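PDB 4IHZ: CrataBL, which inhibits trypsin and probably, more strongly, factor Xa, and probably acts as a lectin for glucose and N-acetylglucosamine. Local coordinates for residues D22-N27 against D76-P81; D36-L41 against L97-G102; S83-V88 against G103-L108. All coordinates share one frame; numbering follows the deposited sequence.

Contact 1. Residues D22-N27 against D76-P81; sequences DNLRKN and DLWFCP. With NAG (2-acetamido-2-deoxy-beta-D-glucopyranose), chain C.
N23 and L24 of helix 22-26 pack on W78 and F79, in the long loop between strands 69-72 and 87-91 of this beta-trefoil Kunitz-type inhibitor. N-linked glycosylation at N27 lies at the far end of the same contact.

One hydrogen bond joins the two segments. The backbone N of F79 donates to N23 OD1 over 2.9 Å, with 156° at the hydrogen. The donor lies well above the carbonyl plane of the amide. With chi1 at 83°, the N23 side chain reaches over to the loop and presents both ends of its amide. OD1 meets the backbone and also lies at the edge of the F79 ring. ND2 sits over one face of the W78 indole, 3.3 Å from W78 CH2 and nearer the rim than the middle. The amide and indole planes are 78° apart, so the amide stands nearly upright on the ring. W78 NE1 is bonded to E82 O. W78 of the second subunit packs on this W78, so the loop also lies at the dimer interface. N23 CB lies 3.4 Å from C80 SG, which is in a disulfide with C33.

Apolar contacts spread over both branches of L24. CD1 comes within 3.9 Å of W78 CZ3. CD2 faces the edge of the F79 ring, 3.8 Å from F79 CD2, and also meets L77.

N27 follows the helix with positive phi. Its backbone lies over one face of F79, and CA makes a CH-pi contact with that ring, 3.8 Å from the centroid. The sugar is fixed by the covalent bond from N27 ND2 to NAG C1, and NAG C6 rests 3.8 Å from L77 CD2.

Contact 2. Residues D36-L41 against L97-G102; sequences DLITQL and LVVTTG
D36 and T101 carry the polar part of this buried contact, between segments 36-41 and 97-102, which hold strand 38-40 and most of strand 96-100 of the beta-trefoil. The backbone N of T101 donates to D36 O over 2.9 Å, in the carbonyl plane. T101 OG1 donates to D36 OD2 at 2.7 Å and uses the anti lone pair of that oxygen. The D36 carboxylate is swung opposite its own N (chi1 -172°), which lets OD2 meet the threonine hydroxyl. A CA-H...O contact from T100 CA to D36 O adds to the grip on this carbonyl.

Water extends the polar link. Water 1 accepts from D36 N and donates to T101 O. Water 2 accepts from I38 N and lies 2.6 Å from V99 O.

The apolar contacts are made by L37 and I38. L37 CD2 touches V98 CG2 at 3.6 Å. I38 CG1 meets V99 CG1 at 3.8 Å, while I38 CD1 reaches T101 CG2 at 3.7 Å. W86 and L149 also pack on I38.

D36 OD1 accepts from N23 N of helix 22-26. The buried carboxylate is thus bonded through both oxygens, which probably favours its charged form.

Contact 3. Residues S83-V88 against G103-L108; sequences SKIWTV and GTFRSL
An ST turn at S83 leads into strand 87-91 of the beta-trefoil and meets the loop that follows strand 96-100. In that loop, T104 to S107 form a type II beta turn. S83 OG has two roles. It accepts from I85 N at 3.1 Å to close the ST turn, and it donates to G103 O across the contact at 2.6 Å. Chi1 of 76° turns the hydroxyl back over its own backbone, within range of both partners. The donor is tilted 28° from the carbonyl plane of G103.

G103 is held at its other end too. Its N donates to I85 O over 2.8 Å. The methyl of T87 packs against it, CG2 lying 3.7 Å from G103 CA. The glycine thus lies close against both I85 and T87.

The apolar part rests on I85 and F105. I85 CD1 sits over the centre of the F105 ring, 3.6 Å from the centroid and only 8° off the ring normal. The two side chains cross at about a right angle, and this CH-pi contact covers one face of the phenyl. I85 CG2 lies beside the backbone at T104.

Water 3 links T87 OG1, T104 N and S107 OG, at 2.7 Å from the last. T87 OG1 is also bonded to G109 O. The second subunit comes close here, with its P81 on S83 and its E82 on F105.

Both backbone polar groups of G103 are therefore bonded to the 83-88 segment, and the methyl-on-ring contact beside them holds F105, in the beta turn, against I85 without any charged group.

Overall arrangement
Contact 2 lies deepest, about 7 Å from the centre of the chain to its own centre; contacts 3 and 1 lie about 11 and 15 Å out. Contacts 1 and 2 have centres about 12 Å apart and meet where D22 OD1 and T39 OG1 come within 2.8 Å, a probable hydrogen bond. Contacts 2 and 3 are also about 12 Å apart. They share the sheet of strands 87-91 and 96-100, with T87 N 2.8 Å from T100 O. Contacts 1 and 3, with centres about 16 Å apart, touch through W78 and K84, and both face the second subunit. The N27 glycan belongs to contact 1 alone.

Contact 1. Residues D22-N27 against D76-P81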
# COMPACT_ATOMS: atom_id res chain seq x y z
N ASP A 22 -12.46 -5.36 2.71
CA ASP A 22 -12.79 -6.73 2.38
C ASP A 22 -11.62 -7.70 2.52
O ASP A 22 -11.83 -8.87 2.91
CB ASP A 22 -13.36 -6.82 0.99
CG ASP A 22 -14.87 -6.94 0.97
OD1 ASP A 22 -15.53 -7.21 2.03
OD2 ASP A 22 -15.42 -6.80 -0.14
N ASN A 23 -10.39 -7.25 2.22
CA ASN A 23 -9.29 -8.24 2.26
C ASN A 23 -9.08 -8.78 3.66
O ASN A 23 -8.67 -9.93 3.85
CB ASN A 23 -7.99 -7.67 1.67
CG ASN A 23 -7.23 -6.85 2.66
OD1 ASN A 23 -6.40 -7.37 3.38
ND2 ASN A 23 -7.48 -5.53 2.69
N LEU A 24 -9.42 -7.95 4.66
CA LEU A 24 -9.27 -8.38 6.06
C LEU A 24 -10.37 -9.35 6.46
O LEU A 24 -10.15 -10.19 7.31
CB LEU A 24 -9.18 -7.16 7.02
CG LEU A 24 -7.94 -6.29 6.83
CD1 LEU A 24 -7.94 -5.16 7.85
CD2 LEU A 24 -6.67 -7.15 7.04
N ARG A 25 -11.53 -9.29 5.80
CA ARG A 25 -12.59 -10.25 6.14
C ARG A 25 -12.21 -11.62 5.63
O ARG A 25 -12.41 -12.63 6.32
CB ARG A 25 -13.92 -9.79 5.53
CG ARG A 25 -14.33 -8.46 6.13
CD ARG A 25 -15.69 -8.03 5.56
NE ARG A 25 -16.75 -8.86 6.13
CZ ARG A 25 -18.02 -8.47 6.16
NH1 ARG A 25 -18.33 -7.31 5.63
NH2 ARG A 25 -18.94 -9.25 6.73
N LYS A 26 -11.60 -11.64 4.45
CA LYS A 26 -11.19 -12.88 3.79
C LYS A 26 -10.00 -13.50 4.54
O LYS A 26 -9.96 -14.73 4.72
CB LYS A 26 -10.90 -12.63 2.31
CG LYS A 26 -10.47 -13.90 1.52
CD LYS A 26 -11.66 -14.79 1.18
CE LYS A 26 -11.18 -16.16 0.70
NZ LYS A 26 -12.32 -17.11 0.55
N ASN A 27 -9.08 -12.66 5.01
CA ASN A 27 -7.95 -13.07 5.86
C ASN A 27 -7.00 -14.06 5.16
O ASN A 27 -6.39 -14.89 5.83
CB ASN A 27 -8.39 -13.63 7.26
CG ASN A 27 -7.27 -13.61 8.31
OD1 ASN A 27 -6.84 -12.54 8.73
ND2 ASN A 27 -6.82 -14.80 8.77
N ASP A 76 -2.15 -4.26 11.32
CA ASP A 76 -0.85 -4.89 11.05
C ASP A 76 -0.94 -6.00 10.06
O ASP A 76 0.05 -6.31 9.43
CB ASP A 76 -0.21 -5.37 12.34
CG ASP A 76 0.22 -4.22 13.22
OD1 ASP A 76 0.32 -3.06 12.72
OD2 ASP A 76 0.49 -4.47 14.38
N LEU A 77 -2.10 -6.64 9.93
CA LEU A 77 -2.33 -7.63 8.88
C LEU A 77 -2.80 -6.89 7.63
O LEU A 77 -3.53 -5.90 7.73
CB LEU A 77 -3.42 -8.62 9.30
CG LEU A 77 -3.06 -9.60 10.40
CD1 LEU A 77 -4.35 -10.38 10.73
CD2 LEU A 77 -1.94 -10.49 9.88
N TRP A 78 -2.28 -7.32 6.48
CA TRP A 78 -2.78 -6.73 5.21
C TRP A 78 -2.51 -7.75 4.11
O TRP A 78 -1.37 -8.14 3.89
CB TRP A 78 -2.03 -5.43 4.91
CG TRP A 78 -2.74 -4.62 3.92
CD1 TRP A 78 -2.35 -4.29 2.65
CD2 TRP A 78 -4.02 -4.02 4.12
NE1 TRP A 78 -3.31 -3.53 2.04
CE2 TRP A 78 -4.35 -3.33 2.91
CE3 TRP A 78 -4.90 -3.97 5.20
CZ2 TRP A 78 -5.56 -2.62 2.75
CZ3 TRP A 78 -6.11 -3.25 5.03
CH2 TRP A 78 -6.41 -2.57 3.83
N PHE A 79 -3.56 -8.12 3.39
CA PHE A 79 -3.46 -9.25 2.48
C PHE A 79 -3.38 -8.82 1.03
O PHE A 79 -3.35 -9.67 0.13
CB PHE A 79 -4.65 -10.17 2.69
CG PHE A 79 -4.64 -10.79 4.06
CD1 PHE A 79 -3.80 -11.89 4.33
CD2 PHE A 79 -5.40 -10.22 5.10
CE1 PHE A 79 -3.75 -12.46 5.61
CE2 PHE A 79 -5.33 -10.80 6.40
CZ PHE A 79 -4.52 -11.92 6.65
N CYS A 80 -3.30 -7.52 0.80
CA CYS A 80 -3.22 -6.97 -0.56
C CYS A 80 -1.82 -6.43 -0.77
O CYS A 80 -1.17 -5.99 0.16
CB CYS A 80 -4.21 -5.78 -0.70
SG CYS A 80 -5.93 -6.32 -0.62
N PRO A 81 -1.36 -6.42 -2.03
CA PRO A 81 -0.11 -5.73 -2.29
C PRO A 81 -0.26 -4.21 -2.25
O PRO A 81 0.71 -3.52 -1.98
CB PRO A 81 0.26 -6.13 -3.73
CG PRO A 81 -0.74 -7.14 -4.17
CD PRO A 81 -1.86 -7.19 -3.18
C1 NAG C . -5.73 -14.87 9.74
C2 NAG C . -5.62 -16.09 10.70
C3 NAG C . -4.38 -16.03 11.61
C4 NAG C . -3.14 -15.77 10.77
C5 NAG C . -3.37 -14.52 9.89
C6 NAG C . -2.16 -14.22 9.01
C7 NAG C . -7.75 -17.04 11.40
C8 NAG C . -8.95 -16.88 12.29
N2 NAG C . -6.83 -16.09 11.50
O3 NAG C . -4.21 -17.26 12.33
O4 NAG C . -1.98 -15.59 11.59
O5 NAG C . -4.49 -14.72 9.04
O6 NAG C . -2.07 -15.27 8.08
O7 NAG C . -7.65 -18.01 10.64

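Contact 2. Residues D36-L41 against L97-G102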
# COMPACT_ATOMS: atom_id res chain seq x y z
N ASP A 36 -10.85 -3.21 -3.43
CA ASP A 36 -10.94 -3.68 -2.05
C ASP A 36 -11.93 -2.76 -1.33
O ASP A 36 -11.56 -1.70 -0.82
CB ASP A 36 -9.56 -3.63 -1.40
CG ASP A 36 -9.53 -4.29 -0.02
OD1 ASP A 36 -10.14 -5.38 0.15
OD2 ASP A 36 -8.90 -3.71 0.92
N LEU A 37 -13.19 -3.18 -1.32
CA LEU A 37 -14.28 -2.39 -0.75
C LEU A 37 -14.17 -2.26 0.75
O LEU A 37 -13.49 -3.06 1.40
CB LEU A 37 -15.62 -3.07 -1.10
CG LEU A 37 -15.91 -3.21 -2.58
CD1 LEU A 37 -17.13 -4.11 -2.64
CD2 LEU A 37 -16.17 -1.86 -3.26
N ILE A 38 -14.90 -1.29 1.30
CA ILE A 38 -15.00 -1.18 2.75
C ILE A 38 -16.42 -1.65 3.06
O ILE A 38 -17.40 -0.98 2.68
CB ILE A 38 -14.85 0.31 3.21
CG1 ILE A 38 -13.49 0.90 2.80
CG2 ILE A 38 -15.08 0.44 4.74
CD1 ILE A 38 -12.31 0.15 3.37
N THR A 39 -16.54 -2.80 3.72
CA THR A 39 -17.85 -3.42 3.90
C THR A 39 -18.26 -3.47 5.36
O THR A 39 -17.41 -3.46 6.27
CB THR A 39 -17.94 -4.83 3.30
OG1 THR A 39 -16.90 -5.64 3.85
CG2 THR A 39 -17.78 -4.75 1.75
N GLN A 40 -19.55 -3.57 5.60
CA GLN A 40 -20.08 -3.52 6.93
C GLN A 40 -20.14 -4.89 7.58
O GLN A 40 -20.55 -5.88 6.95
CB GLN A 40 -21.48 -2.88 6.87
CG GLN A 40 -21.99 -2.50 8.26
CD GLN A 40 -23.28 -1.76 8.21
OE1 GLN A 40 -24.14 -2.01 7.35
NE2 GLN A 40 -23.45 -0.84 9.15
N LEU A 41 -19.72 -4.97 8.83
CA LEU A 41 -19.75 -6.24 9.54
C LEU A 41 -21.07 -6.35 10.29
O LEU A 41 -21.22 -5.84 11.39
CB LEU A 41 -18.60 -6.26 10.55
CG LEU A 41 -17.19 -6.12 9.99
CD1 LEU A 41 -16.17 -6.27 11.10
CD2 LEU A 41 -16.95 -7.21 9.00
N LEU A 97 -19.42 4.61 -8.43
CA LEU A 97 -18.23 4.84 -7.61
C LEU A 97 -18.38 4.09 -6.32
O LEU A 97 -19.47 3.96 -5.77
CB LEU A 97 -18.06 6.33 -7.28
CG LEU A 97 -17.98 7.32 -8.47
CD1 LEU A 97 -18.03 8.80 -8.03
CD2 LEU A 97 -16.77 7.05 -9.34
N VAL A 98 -17.24 3.63 -5.82
CA VAL A 98 -17.15 2.90 -4.54
C VAL A 98 -15.92 3.37 -3.79
O VAL A 98 -14.92 3.78 -4.40
CB VAL A 98 -17.10 1.35 -4.73
CG1 VAL A 98 -18.36 0.86 -5.40
CG2 VAL A 98 -15.90 0.91 -5.60
N VAL A 99 -16.02 3.34 -2.47
CA VAL A 99 -14.80 3.54 -1.62
C VAL A 99 -13.98 2.28 -1.70
O VAL A 99 -14.51 1.19 -1.58
CB VAL A 99 -15.19 3.86 -0.18
CG1 VAL A 99 -13.92 4.05 0.68
CG2 VAL A 99 -16.00 5.16 -0.10
N THR A 100 -12.65 2.43 -1.84
CA THR A 100 -11.76 1.25 -1.75
C THR A 100 -10.52 1.61 -0.99
O THR A 100 -10.26 2.79 -0.75
CB THR A 100 -11.31 0.71 -3.10
OG1 THR A 100 -10.39 1.66 -3.69
CG2 THR A 100 -12.52 0.52 -4.06
N THR A 101 -9.73 0.59 -0.68
CA THR A 101 -8.39 0.88 -0.23
C THR A 101 -7.47 0.93 -1.47
O THR A 101 -7.94 0.91 -2.60
CB THR A 101 -7.87 -0.16 0.79
OG1 THR A 101 -7.77 -1.42 0.14
CG2 THR A 101 -8.85 -0.29 2.03
N GLY A 102 -6.16 1.00 -1.27
CA GLY A 102 -5.25 0.92 -2.39
C GLY A 102 -4.93 2.28 -2.99
O GLY A 102 -4.33 2.36 -4.08
O HOH W 1 -8.76 -1.24 -4.27
O HOH W 2 -16.61 0.29 -0.39

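Contact 3. Residues S83-V88 against G103-L108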
# COMPACT_ATOMS: atom_id res chain seq x y z
N SER A 83 -1.92 -0.34 -1.08
CA SER A 83 -1.86 0.35 0.21
C SER A 83 -3.15 0.14 1.05
O SER A 83 -4.17 -0.33 0.56
CB SER A 83 -1.74 1.84 -0.04
OG SER A 83 -3.03 2.32 -0.43
N LYS A 84 -3.08 0.65 2.28
CA LYS A 84 -4.24 0.72 3.19
C LYS A 84 -5.00 2.03 3.08
O LYS A 84 -5.92 2.29 3.87
CB LYS A 84 -3.72 0.57 4.62
CG LYS A 84 -2.98 -0.74 4.87
CD LYS A 84 -2.31 -0.69 6.20
CE LYS A 84 -1.49 -1.96 6.46
NZ LYS A 84 -0.70 -1.63 7.64
N ILE A 85 -4.60 2.87 2.13
CA ILE A 85 -5.11 4.24 2.06
C ILE A 85 -6.41 4.24 1.26
O ILE A 85 -6.52 3.64 0.21
CB ILE A 85 -4.05 5.12 1.41
CG1 ILE A 85 -2.78 5.12 2.30
CG2 ILE A 85 -4.60 6.59 1.17
CD1 ILE A 85 -1.52 5.48 1.55
N TRP A 86 -7.42 4.95 1.79
CA TRP A 86 -8.71 4.98 1.11
C TRP A 86 -8.73 5.89 -0.12
O TRP A 86 -8.05 6.92 -0.18
CB TRP A 86 -9.76 5.45 2.10
CG TRP A 86 -10.02 4.46 3.21
CD1 TRP A 86 -9.17 3.45 3.71
CD2 TRP A 86 -11.24 4.35 3.96
NE1 TRP A 86 -9.84 2.74 4.71
CE2 TRP A 86 -11.08 3.30 4.89
CE3 TRP A 86 -12.46 5.07 3.94
CZ2 TRP A 86 -12.11 2.91 5.78
CZ3 TRP A 86 -13.46 4.70 4.83
CH2 TRP A 86 -13.28 3.64 5.74
N THR A 87 -9.54 5.51 -1.09
CA THR A 87 -9.69 6.30 -2.30
C THR A 87 -11.08 5.93 -2.85
O THR A 87 -11.89 5.27 -2.16
CB THR A 87 -8.57 5.97 -3.32
OG1 THR A 87 -8.69 6.81 -4.47
CG2 THR A 87 -8.57 4.50 -3.75
N VAL A 88 -11.37 6.38 -4.06
CA VAL A 88 -12.61 6.00 -4.71
C VAL A 88 -12.31 5.46 -6.09
O VAL A 88 -11.43 5.97 -6.76
CB VAL A 88 -13.58 7.23 -4.80
CG1 VAL A 88 -14.73 7.02 -5.85
CG2 VAL A 88 -14.12 7.53 -3.42
N GLY A 103 -5.29 3.35 -2.29
CA GLY A 103 -4.98 4.71 -2.70
C GLY A 103 -3.54 5.14 -2.44
O GLY A 103 -2.68 4.34 -2.06
N THR A 104 -3.29 6.42 -2.65
CA THR A 104 -1.93 6.97 -2.50
C THR A 104 -2.06 8.24 -1.65
O THR A 104 -2.96 9.05 -1.90
CB THR A 104 -1.32 7.25 -3.90
OG1 THR A 104 -1.21 6.02 -4.61
CG2 THR A 104 0.09 7.82 -3.77
N PHE A 105 -1.22 8.40 -0.62
CA PHE A 105 -1.30 9.62 0.21
C PHE A 105 -1.14 10.88 -0.66
O PHE A 105 -0.26 10.97 -1.53
CB PHE A 105 -0.19 9.67 1.27
CG PHE A 105 -0.47 8.89 2.54
CD1 PHE A 105 -1.69 8.99 3.20
CD2 PHE A 105 0.55 8.15 3.12
CE1 PHE A 105 -1.90 8.27 4.40
CE2 PHE A 105 0.37 7.43 4.30
CZ PHE A 105 -0.86 7.50 4.96
N ARG A 106 -2.03 11.84 -0.41
CA ARG A 106 -1.97 13.18 -0.98
C ARG A 106 -2.22 13.21 -2.48
O ARG A 106 -2.01 14.24 -3.13
CB ARG A 106 -0.67 13.92 -0.60
CG ARG A 106 -0.49 14.19 0.88
CD ARG A 106 0.88 14.80 1.21
NE ARG A 106 1.94 13.82 1.00
CZ ARG A 106 2.25 12.83 1.84
NH1 ARG A 106 1.60 12.68 3.00
NH2 ARG A 106 3.23 11.99 1.54
N SER A 107 -2.68 12.09 -3.04
CA SER A 107 -3.04 12.02 -4.45
C SER A 107 -4.38 12.71 -4.71
O SER A 107 -5.20 12.94 -3.79
CB SER A 107 -3.02 10.58 -4.98
OG SER A 107 -4.19 9.92 -4.58
N LEU A 108 -4.59 13.07 -5.97
CA LEU A 108 -5.84 13.77 -6.33
C LEU A 108 -7.10 13.06 -5.90
O LEU A 108 -8.10 13.72 -5.61
CB LEU A 108 -5.92 14.00 -7.84
CG LEU A 108 -5.08 15.12 -8.41
CD1 LEU A 108 -5.58 15.31 -9.83
CD2 LEU A 108 -5.27 16.39 -7.58
O HOH W 3 -5.68 7.71 -4.51